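PDB 5JT8: Blo t 1 allergen from Blomia tropicalis, which is a mite allergen of the papain-like cysteine protease family, probably a proteolytic enzyme held latent by its propeptide. Local coordinates for residues I72-S76 / R129-S133; M97-K103 / Q229-Y233; N275-T279 / G323-Y327. All coordinates share one frame; numbering follows the deposited sequence.

Contact 1 (I72-S76 / R129-S133). With NO3 (nitrate ion), chain I.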
loop_
_atom_site.group_PDB
_atom_site.type_symbol
_atom_site.label_atom_id
_atom_site.label_comp_id
_atom_site.label_asym_id
_atom_site.label_seq_id
_atom_site.Cartn_x
_atom_site.Cartn_y
_atom_site.Cartn_z
ATOM N N ILE A 72 -9.248 15.170 -5.564
ATOM C CA ILE A 72 -7.894 15.704 -5.470
ATOM C C ILE A 72 -7.174 15.272 -4.187
ATOM O O ILE A 72 -7.787 15.182 -3.122
ATOM C CB ILE A 72 -7.937 17.254 -5.512
ATOM C CG1 ILE A 72 -8.553 17.732 -6.825
ATOM C CG2 ILE A 72 -6.554 17.854 -5.298
ATOM C CD1 ILE A 72 -7.811 17.234 -8.045
ATOM N N ASN A 73 -5.876 15.001 -4.292
ATOM C CA ASN A 73 -5.050 14.798 -3.115
ATOM C C ASN A 73 -3.643 15.348 -3.322
ATOM O O ASN A 73 -3.350 15.972 -4.352
ATOM C CB ASN A 73 -4.985 13.315 -2.758
ATOM C CG ASN A 73 -4.590 12.460 -3.937
ATOM O OD1 ASN A 73 -3.467 12.562 -4.448
ATOM N ND2 ASN A 73 -5.512 11.606 -4.383
ATOM N N GLU A 74 -2.776 15.081 -2.347
ATOM C CA GLU A 74 -1.401 15.588 -2.319
ATOM C C GLU A 74 -0.609 15.281 -3.594
ATOM O O GLU A 74 0.351 15.980 -3.926
ATOM C CB GLU A 74 -0.660 15.007 -1.106
ATOM C CG GLU A 74 -0.456 13.493 -1.175
ATOM C CD GLU A 74 0.400 12.948 -0.039
ATOM O OE1 GLU A 74 1.617 13.236 -0.024
ATOM O OE2 GLU A 74 -0.143 12.237 0.838
ATOM N N TYR A 75 -1.018 14.240 -4.305
ATOM C CA TYR A 75 -0.287 13.778 -5.476
ATOM C C TYR A 75 -0.843 14.319 -6.793
ATOM O O TYR A 75 -0.297 14.034 -7.856
ATOM C CB TYR A 75 -0.303 12.252 -5.529
ATOM C CG TYR A 75 0.361 11.560 -4.361
ATOM C CD1 TYR A 75 1.703 11.786 -4.064
ATOM C CD2 TYR A 75 -0.346 10.643 -3.578
ATOM C CE1 TYR A 75 2.316 11.147 -3.007
ATOM C CE2 TYR A 75 0.258 9.997 -2.522
ATOM C CZ TYR A 75 1.589 10.249 -2.241
ATOM O OH TYR A 75 2.195 9.597 -1.190
ATOM N N SER A 76 -1.927 15.087 -6.718
ATOM C CA SER A 76 -2.694 15.477 -7.908
ATOM C C SER A 76 -1.954 16.395 -8.878
ATOM O O SER A 76 -2.506 16.797 -9.907
ATOM C CB SER A 76 -3.995 16.163 -7.488
ATOM O OG SER A 76 -4.813 15.292 -6.736
ATOM N N ARG A 129 -1.375 5.593 8.087
ATOM C CA ARG A 129 -0.111 6.318 7.924
ATOM C C ARG A 129 -0.073 7.064 6.600
ATOM O O ARG A 129 -0.931 6.863 5.738
ATOM C CB ARG A 129 1.078 5.361 8.000
ATOM C CG ARG A 129 0.987 4.284 9.076
ATOM C CD ARG A 129 0.825 4.867 10.490
ATOM N NE ARG A 129 1.021 3.842 11.525
ATOM C CZ ARG A 129 0.754 4.016 12.819
ATOM N NH1 ARG A 129 0.270 5.173 13.256
ATOM N NH2 ARG A 129 0.974 3.031 13.680
ATOM N N GLN A 130 0.947 7.895 6.419
ATOM C CA GLN A 130 1.088 8.676 5.188
ATOM C C GLN A 130 2.525 8.642 4.664
ATOM O O GLN A 130 3.411 9.204 5.286
ATOM C CB GLN A 130 0.658 10.128 5.425
ATOM C CG GLN A 130 0.454 10.918 4.139
ATOM C CD GLN A 130 -0.325 12.216 4.342
ATOM O OE1 GLN A 130 -0.471 12.718 5.467
ATOM N NE2 GLN A 130 -0.828 12.767 3.243
ATOM N N GLN A 131 2.761 7.994 3.525
ATOM C CA GLN A 131 4.137 7.840 3.042
ATOM C C GLN A 131 4.698 9.147 2.468
ATOM O O GLN A 131 5.917 9.344 2.435
ATOM C CB GLN A 131 4.218 6.725 1.993
ATOM C CG GLN A 131 3.467 7.025 0.702
ATOM C CD GLN A 131 3.485 5.853 -0.263
ATOM O OE1 GLN A 131 2.679 4.939 -0.143
ATOM N NE2 GLN A 131 4.418 5.870 -1.218
ATOM N N GLY A 132 3.813 10.036 2.025
ATOM C CA GLY A 132 4.230 11.309 1.443
ATOM C C GLY A 132 5.035 11.148 0.157
ATOM O O GLY A 132 4.812 10.222 -0.634
ATOM N N SER A 133 6.002 12.038 -0.028
ATOM C CA SER A 133 6.793 12.118 -1.250
ATOM C C SER A 133 7.961 11.125 -1.269
ATOM O O SER A 133 9.123 11.514 -1.424
ATOM C CB SER A 133 7.317 13.559 -1.439
HETATM N N NO3 I . -0.704 3.558 16.383
HETATM O O1 NO3 I . -1.969 3.537 16.341
HETATM O O2 NO3 I . -0.067 2.599 16.915
HETATM O O3 NO3 I . -0.069 4.543 15.896
HETATM O O HOH W 1 0.855 9.723 1.187
#

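Contact 2 (M97-K103 / Q229-Y233)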
loop_
_atom_site.group_PDB
_atom_site.type_symbol
_atom_site.label_atom_id
_atom_site.label_comp_id
_atom_site.label_asym_id
_atom_site.label_seq_id
_atom_site.Cartn_x
_atom_site.Cartn_y
_atom_site.Cartn_z
ATOM N N MET A 97 10.101 -10.958 -8.228
ATOM C CA MET A 97 8.896 -11.137 -7.417
ATOM C C MET A 97 8.166 -12.456 -7.703
ATOM O O MET A 97 7.697 -13.103 -6.780
ATOM C CB MET A 97 7.948 -9.961 -7.630
ATOM C CG MET A 97 8.566 -8.637 -7.252
ATOM S SD MET A 97 7.476 -7.228 -7.507
ATOM C CE MET A 97 6.248 -7.515 -6.233
ATOM N N LYS A 98 8.079 -12.863 -8.969
ATOM C CA LYS A 98 7.404 -14.122 -9.301
ATOM C C LYS A 98 8.145 -15.349 -8.767
ATOM O O LYS A 98 7.522 -16.333 -8.357
ATOM C CB LYS A 98 7.224 -14.266 -10.818
ATOM C CG LYS A 98 6.100 -13.420 -11.410
ATOM C CD LYS A 98 6.265 -13.319 -12.923
ATOM C CE LYS A 98 5.202 -12.431 -13.544
ATOM N NZ LYS A 98 5.518 -12.186 -14.987
ATOM N N MET A 99 9.473 -15.288 -8.774
ATOM C CA MET A 99 10.301 -16.430 -8.390
ATOM C C MET A 99 10.099 -16.863 -6.930
ATOM O O MET A 99 10.232 -18.036 -6.593
ATOM C CB MET A 99 11.770 -16.093 -8.652
ATOM C CG MET A 99 12.765 -17.143 -8.204
ATOM S SD MET A 99 14.433 -16.689 -8.725
ATOM C CE MET A 99 14.474 -14.951 -8.284
ATOM N N GLU A 100 9.747 -15.928 -6.061
ATOM C CA GLU A 100 9.615 -16.259 -4.647
ATOM C C GLU A 100 8.216 -16.793 -4.257
ATOM O O GLU A 100 8.036 -17.379 -3.196
ATOM C CB GLU A 100 9.981 -15.029 -3.823
ATOM C CG GLU A 100 11.448 -14.606 -4.008
ATOM C CD GLU A 100 12.444 -15.680 -3.575
ATOM O OE1 GLU A 100 12.259 -16.274 -2.482
ATOM O OE2 GLU A 100 13.390 -15.952 -4.350
ATOM N N ALA A 101 7.236 -16.618 -5.129
ATOM C CA ALA A 101 5.873 -17.049 -4.840
ATOM C C ALA A 101 5.723 -18.560 -4.662
ATOM O O ALA A 101 6.455 -19.335 -5.272
ATOM C CB ALA A 101 4.953 -16.577 -5.950
ATOM N N ALA A 102 4.763 -18.980 -3.843
ATOM C CA ALA A 102 4.316 -20.374 -3.875
ATOM C C ALA A 102 3.942 -20.740 -5.320
ATOM O O ALA A 102 3.560 -19.868 -6.100
ATOM C CB ALA A 102 3.132 -20.596 -2.938
ATOM N N LYS A 103 4.082 -22.015 -5.680
ATOM C CA LYS A 103 3.767 -22.455 -7.040
ATOM C C LYS A 103 2.363 -23.053 -7.131
ATOM O O LYS A 103 1.814 -23.180 -8.218
ATOM C CB LYS A 103 4.804 -23.481 -7.534
ATOM C CG LYS A 103 6.232 -22.950 -7.517
ATOM C CD LYS A 103 6.305 -21.577 -8.177
ATOM C CE LYS A 103 7.716 -20.990 -8.116
ATOM N NZ LYS A 103 8.128 -20.576 -6.732
ATOM N N GLN A 229 5.094 -15.657 3.843
ATOM C CA GLN A 229 4.901 -16.509 2.670
ATOM C C GLN A 229 4.122 -15.771 1.605
ATOM O O GLN A 229 3.052 -15.235 1.869
ATOM C CB GLN A 229 4.176 -17.808 3.043
ATOM C CG GLN A 229 3.794 -18.685 1.822
ATOM C CD GLN A 229 5.005 -19.343 1.159
ATOM O OE1 GLN A 229 5.786 -20.036 1.820
ATOM N NE2 GLN A 229 5.163 -19.127 -0.150
ATOM N N GLN A 230 4.666 -15.749 0.400
ATOM C CA GLN A 230 3.997 -15.117 -0.727
ATOM C C GLN A 230 3.164 -16.127 -1.457
ATOM O O GLN A 230 3.682 -17.177 -1.832
ATOM C CB GLN A 230 5.006 -14.511 -1.675
ATOM C CG GLN A 230 4.455 -14.169 -3.040
ATOM C CD GLN A 230 5.387 -13.236 -3.796
ATOM O OE1 GLN A 230 6.218 -12.571 -3.193
ATOM N NE2 GLN A 230 5.260 -13.196 -5.113
ATOM N N LEU A 231 1.887 -15.822 -1.658
ATOM C CA LEU A 231 0.984 -16.757 -2.321
ATOM C C LEU A 231 1.285 -16.864 -3.827
ATOM O O LEU A 231 1.982 -16.026 -4.414
ATOM C CB LEU A 231 -0.484 -16.353 -2.116
ATOM C CG LEU A 231 -1.112 -16.300 -0.708
ATOM C CD1 LEU A 231 -2.627 -16.023 -0.820
ATOM C CD2 LEU A 231 -0.875 -17.578 0.096
ATOM N N ARG A 232 0.756 -17.928 -4.423
ATOM C CA ARG A 232 0.810 -18.175 -5.861
ATOM C C ARG A 232 0.362 -16.948 -6.664
ATOM O O ARG A 232 -0.611 -16.296 -6.292
ATOM C CB ARG A 232 -0.077 -19.386 -6.176
ATOM C CG ARG A 232 -0.396 -19.608 -7.625
ATOM C CD ARG A 232 -1.422 -20.722 -7.778
ATOM N NE ARG A 232 -1.869 -20.809 -9.159
ATOM C CZ ARG A 232 -3.002 -20.289 -9.616
ATOM N NH1 ARG A 232 -3.836 -19.665 -8.797
ATOM N NH2 ARG A 232 -3.313 -20.411 -10.896
ATOM N N TYR A 233 1.097 -16.624 -7.729
ATOM C CA TYR A 233 0.714 -15.573 -8.670
ATOM C C TYR A 233 -0.702 -15.833 -9.167
ATOM O O TYR A 233 -1.063 -16.983 -9.428
ATOM C CB TYR A 233 1.701 -15.515 -9.851
ATOM C CG TYR A 233 1.489 -14.337 -10.798
ATOM C CD1 TYR A 233 1.894 -13.052 -10.445
ATOM C CD2 TYR A 233 0.889 -14.514 -12.054
ATOM C CE1 TYR A 233 1.707 -11.967 -11.310
ATOM C CE2 TYR A 233 0.701 -13.438 -12.921
ATOM C CZ TYR A 233 1.108 -12.167 -12.540
ATOM O OH TYR A 233 0.921 -11.093 -13.387
HETATM O O HOH W 2 7.581 -16.275 -0.056
HETATM O O HOH W 3 3.302 -18.615 -8.467
#

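Contact 3 (N275-T279 / G323-Y327). Unlike the reference sequence in segment 323-327: Y327 (reference Phe). With NO3 (nitrate ion), chain J.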
loop_
_atom_site.group_PDB
_atom_site.type_symbol
_atom_site.label_atom_id
_atom_site.label_comp_id
_atom_site.label_asym_id
_atom_site.label_seq_id
_atom_site.Cartn_x
_atom_site.Cartn_y
_atom_site.Cartn_z
ATOM N N ASN A 275 -7.613 -8.086 -14.371
ATOM C CA ASN A 275 -6.410 -8.894 -14.606
ATOM C C ASN A 275 -5.170 -8.058 -14.907
ATOM O O ASN A 275 -4.333 -8.456 -15.715
ATOM C CB ASN A 275 -6.640 -9.880 -15.760
ATOM C CG ASN A 275 -7.948 -10.642 -15.626
ATOM O OD1 ASN A 275 -8.183 -11.345 -14.634
ATOM N ND2 ASN A 275 -8.817 -10.497 -16.622
ATOM N N ASP A 276 -5.054 -6.898 -14.269
ATOM C CA ASP A 276 -3.909 -6.020 -14.501
ATOM C C ASP A 276 -2.558 -6.684 -14.199
ATOM O O ASP A 276 -2.356 -7.258 -13.118
ATOM C CB ASP A 276 -4.045 -4.766 -13.659
ATOM C CG ASP A 276 -3.348 -3.584 -14.278
ATOM O OD1 ASP A 276 -2.354 -3.791 -15.016
ATOM O OD2 ASP A 276 -3.817 -2.457 -14.048
ATOM N N ALA A 277 -1.628 -6.582 -15.143
ATOM C CA ALA A 277 -0.285 -7.120 -14.943
ATOM C C ALA A 277 0.658 -6.049 -14.379
ATOM O O ALA A 277 1.711 -6.358 -13.819
ATOM C CB ALA A 277 0.263 -7.680 -16.242
ATOM N N TYR A 278 0.257 -4.791 -14.514
ATOM C CA TYR A 278 1.104 -3.677 -14.119
ATOM C C TYR A 278 0.875 -3.301 -12.663
ATOM O O TYR A 278 -0.211 -2.900 -12.270
ATOM C CB TYR A 278 0.847 -2.471 -15.017
ATOM C CG TYR A 278 1.777 -1.299 -14.793
ATOM C CD1 TYR A 278 2.973 -1.188 -15.498
ATOM C CD2 TYR A 278 1.450 -0.293 -13.896
ATOM C CE1 TYR A 278 3.813 -0.108 -15.307
ATOM C CE2 TYR A 278 2.283 0.790 -13.694
ATOM C CZ TYR A 278 3.462 0.882 -14.401
ATOM O OH TYR A 278 4.288 1.971 -14.202
ATOM N N THR A 279 1.927 -3.425 -11.873
ATOM C CA THR A 279 1.866 -3.127 -10.465
ATOM C C THR A 279 2.942 -2.077 -10.114
ATOM O O THR A 279 4.062 -2.130 -10.633
ATOM C CB THR A 279 2.052 -4.415 -9.675
ATOM O OG1 THR A 279 2.930 -5.256 -10.423
ATOM C CG2 THR A 279 0.715 -5.163 -9.531
ATOM N N GLY A 323 -4.671 -5.927 -10.508
ATOM C CA GLY A 323 -3.630 -6.856 -10.083
ATOM C C GLY A 323 -3.560 -7.161 -8.585
ATOM O O GLY A 323 -2.533 -7.624 -8.084
ATOM N N ILE A 324 -4.660 -6.921 -7.877
ATOM C CA ILE A 324 -4.764 -7.193 -6.444
ATOM C C ILE A 324 -4.338 -8.617 -6.057
ATOM O O ILE A 324 -3.677 -8.816 -5.031
ATOM C CB ILE A 324 -6.216 -6.948 -5.968
ATOM C CG1 ILE A 324 -6.452 -5.451 -5.772
ATOM C CG2 ILE A 324 -6.544 -7.731 -4.684
ATOM C CD1 ILE A 324 -7.935 -5.096 -5.698
ATOM N N ASN A 325 -4.700 -9.597 -6.883
ATOM C CA ASN A 325 -4.347 -10.994 -6.618
ATOM C C ASN A 325 -2.947 -11.431 -7.073
ATOM O O ASN A 325 -2.602 -12.605 -6.953
ATOM C CB ASN A 325 -5.358 -11.933 -7.295
ATOM C CG ASN A 325 -6.779 -11.725 -6.816
ATOM O OD1 ASN A 325 -7.362 -10.657 -7.007
ATOM N ND2 ASN A 325 -7.355 -12.765 -6.205
ATOM N N ASN A 326 -2.156 -10.526 -7.633
ATOM C CA ASN A 326 -0.901 -10.945 -8.252
ATOM C C ASN A 326 0.141 -11.375 -7.223
ATOM O O ASN A 326 0.753 -12.429 -7.360
ATOM C CB ASN A 326 -0.329 -9.825 -9.137
ATOM C CG ASN A 326 -1.141 -9.606 -10.413
ATOM O OD1 ASN A 326 -2.035 -10.389 -10.733
ATOM N ND2 ASN A 326 -0.805 -8.554 -11.160
ATOM N N TYR A 327 0.317 -10.564 -6.186
ATOM C CA TYR A 327 1.424 -10.732 -5.248
ATOM C C TYR A 327 0.982 -10.544 -3.814
ATOM O O TYR A 327 1.230 -9.503 -3.194
ATOM C CB TYR A 327 2.553 -9.738 -5.545
ATOM C CG TYR A 327 3.065 -9.781 -6.955
ATOM C CD1 TYR A 327 3.874 -10.827 -7.390
ATOM C CD2 TYR A 327 2.752 -8.771 -7.856
ATOM C CE1 TYR A 327 4.362 -10.859 -8.685
ATOM C CE2 TYR A 327 3.225 -8.801 -9.151
ATOM C CZ TYR A 327 4.027 -9.848 -9.561
ATOM O OH TYR A 327 4.499 -9.870 -10.843
HETATM N N NO3 J . -12.808 -10.972 -15.989
HETATM O O1 NO3 J . -13.997 -10.700 -16.336
HETATM O O2 NO3 J . -11.896 -11.011 -16.863
HETATM O O3 NO3 J . -12.532 -11.200 -14.773
HETATM O O HOH W 4 2.929 -8.705 -12.873
#

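Contact 1 (I72-S76 / R129-S133)
E74 OE2 is gripped by two donors. Q130 NE2 gives it a hydrogen bond of 2.6 Å with an N-H...O angle of 155°. The amide is aimed in its own plane, but it meets OE2 from above the carboxylate plane. The two flat groups stand 79° apart. The second donor is a water that also donates to Y75 OH and accepts from G132 N. Y75 OH in turn donates to G132 O at 2.7 Å, with that oxygen at the ring edge. Q131 CG touches the same hydroxyl, 3.4 Å from Y75 OH, the side chains crossing at about a right angle. The glutamate chain starts with CG between the backbone N and the carbonyl carbon (chi1 66°), which sets CG over the centre of the Y75 ring and sends the carboxylate to G132. There E74 OE1 lies 3.6 Å from G132 CA. Q131 OE1 accepts from S302 instead. By analogy with papain, Q131 probably belongs to the oxyanion hole. The I29 propeptide is thus tied, through a carboxylate, a phenol and one water, to the loop before C137, by homology the probable nucleophile (here S-hydroxycysteine), consistent with a latent zymogen.

Contact 2 (M97-K103 / Q229-Y233)
In this papain-like fold, a backbone-to-backbone contact joins the end of helix 94-100 and the turn after it to the end of strand 227-230, which pairs with strand 329-332. The segment 97-103 probably belongs to the last part of the propeptide. The central bond is A102 N to Q230 O, 2.9 Å and almost straight at 174°. Q229 NE2 reaches the same oxygen from the opposite face of its plane, so Q230 O has two donors. The Q230 side chain, extended with its CG anti to the backbone N, reaches toward the helix end. Its CG rests against A101 CA, and its NE2 makes a weak bond of 3.0 Å to M97 O. A101 CB fits between that amide and the backbone, 3.4 Å from L231 O. Further on, R232 CA makes a CA-H...O contact of 3.2 Å with A102 O. One water donates to A102 O and accepts from Y233 N, and another joins E100 O weakly to Q230 N. Y233 also meets the ring of Y327. With its CG anti to the backbone N (chi1 -173°), Y233 offers a ring face to K98. The lysine CE lies over that face near the rim, 4.2 Å from Y233 CE1, while NZ is too distant for more than a weak cation-pi attraction.

Contact 3 (N275-T279 / G323-Y327)
An Asx turn at D276 meets a second loop through G323 and N326, in the protease part of the chain, next to the start of strand 281-291. N326 ND2 donates to D276 O at 2.8 Å, with an N-H...O angle of 151°. The donor lies in the carbonyl plane, while the oxygen is tilted 16° from the amide plane. The other end of this amide is also engaged, because N326 OD1 accepts from N320. The amide is therefore held at both ends and its rotation is fixed. G323 CA packs against the same oxygen, 3.3 Å from D276 O. Such a close approach fits a residue with no side chain, and the positive phi of G323 also suits glycine. The G323 carbonyl accepts from N326 N at 3.0 Å, which closes the turn that presents the asparagine. The Asx turn itself is made by D276 OD1, which takes Y278 N at 2.8 Å from above the carboxylate plane. D276 OD2 is bonded to H255. This loop runs into strand 281-291, which by homology probably begins with the catalytic histidine. The contact thus joins the approach to that strand to the loop before strand 329-332. The methyl CG2 of T279 makes a van der Waals contact with the amide, 4.1 Å from N326 ND2. T279 OG1 sits at the edge of the Y327 ring, 3.8 Å from Y327 CE2. This hydroxyl is buried and has no polar partner in the model. Y327 replaces a phenylalanine of the reference sequence. Its hydroxyl uses a water that also donates to A277 O, so the phenol is linked to the first loop at one remove. The ring is further packed against F94 and M97 of helix 94-100.

How the contacts relate
Contacts 2 and 3 adjoin. Their centres are about 13 Å apart, and Y233 packs on both N326 and Y327 between them. Y233 CD1 lies 3.3 Å from N326 O, and Q230 NE2 lies 3.6 Å from Y327 CD1. K98 CE also comes near Y327 OH, so helix 94-100 bears on both. Contact 1 stands apart, with its centre about 22 Å from that of contact 3 and about 30 Å from that of contact 2. It lies on the opposite side of the chain's centre from contact 2. Contacts 1 and 3 each include a loop leading to a probable catalytic residue, the cysteine and the histidine respectively. The probable propeptide takes part in contacts 1 and 2.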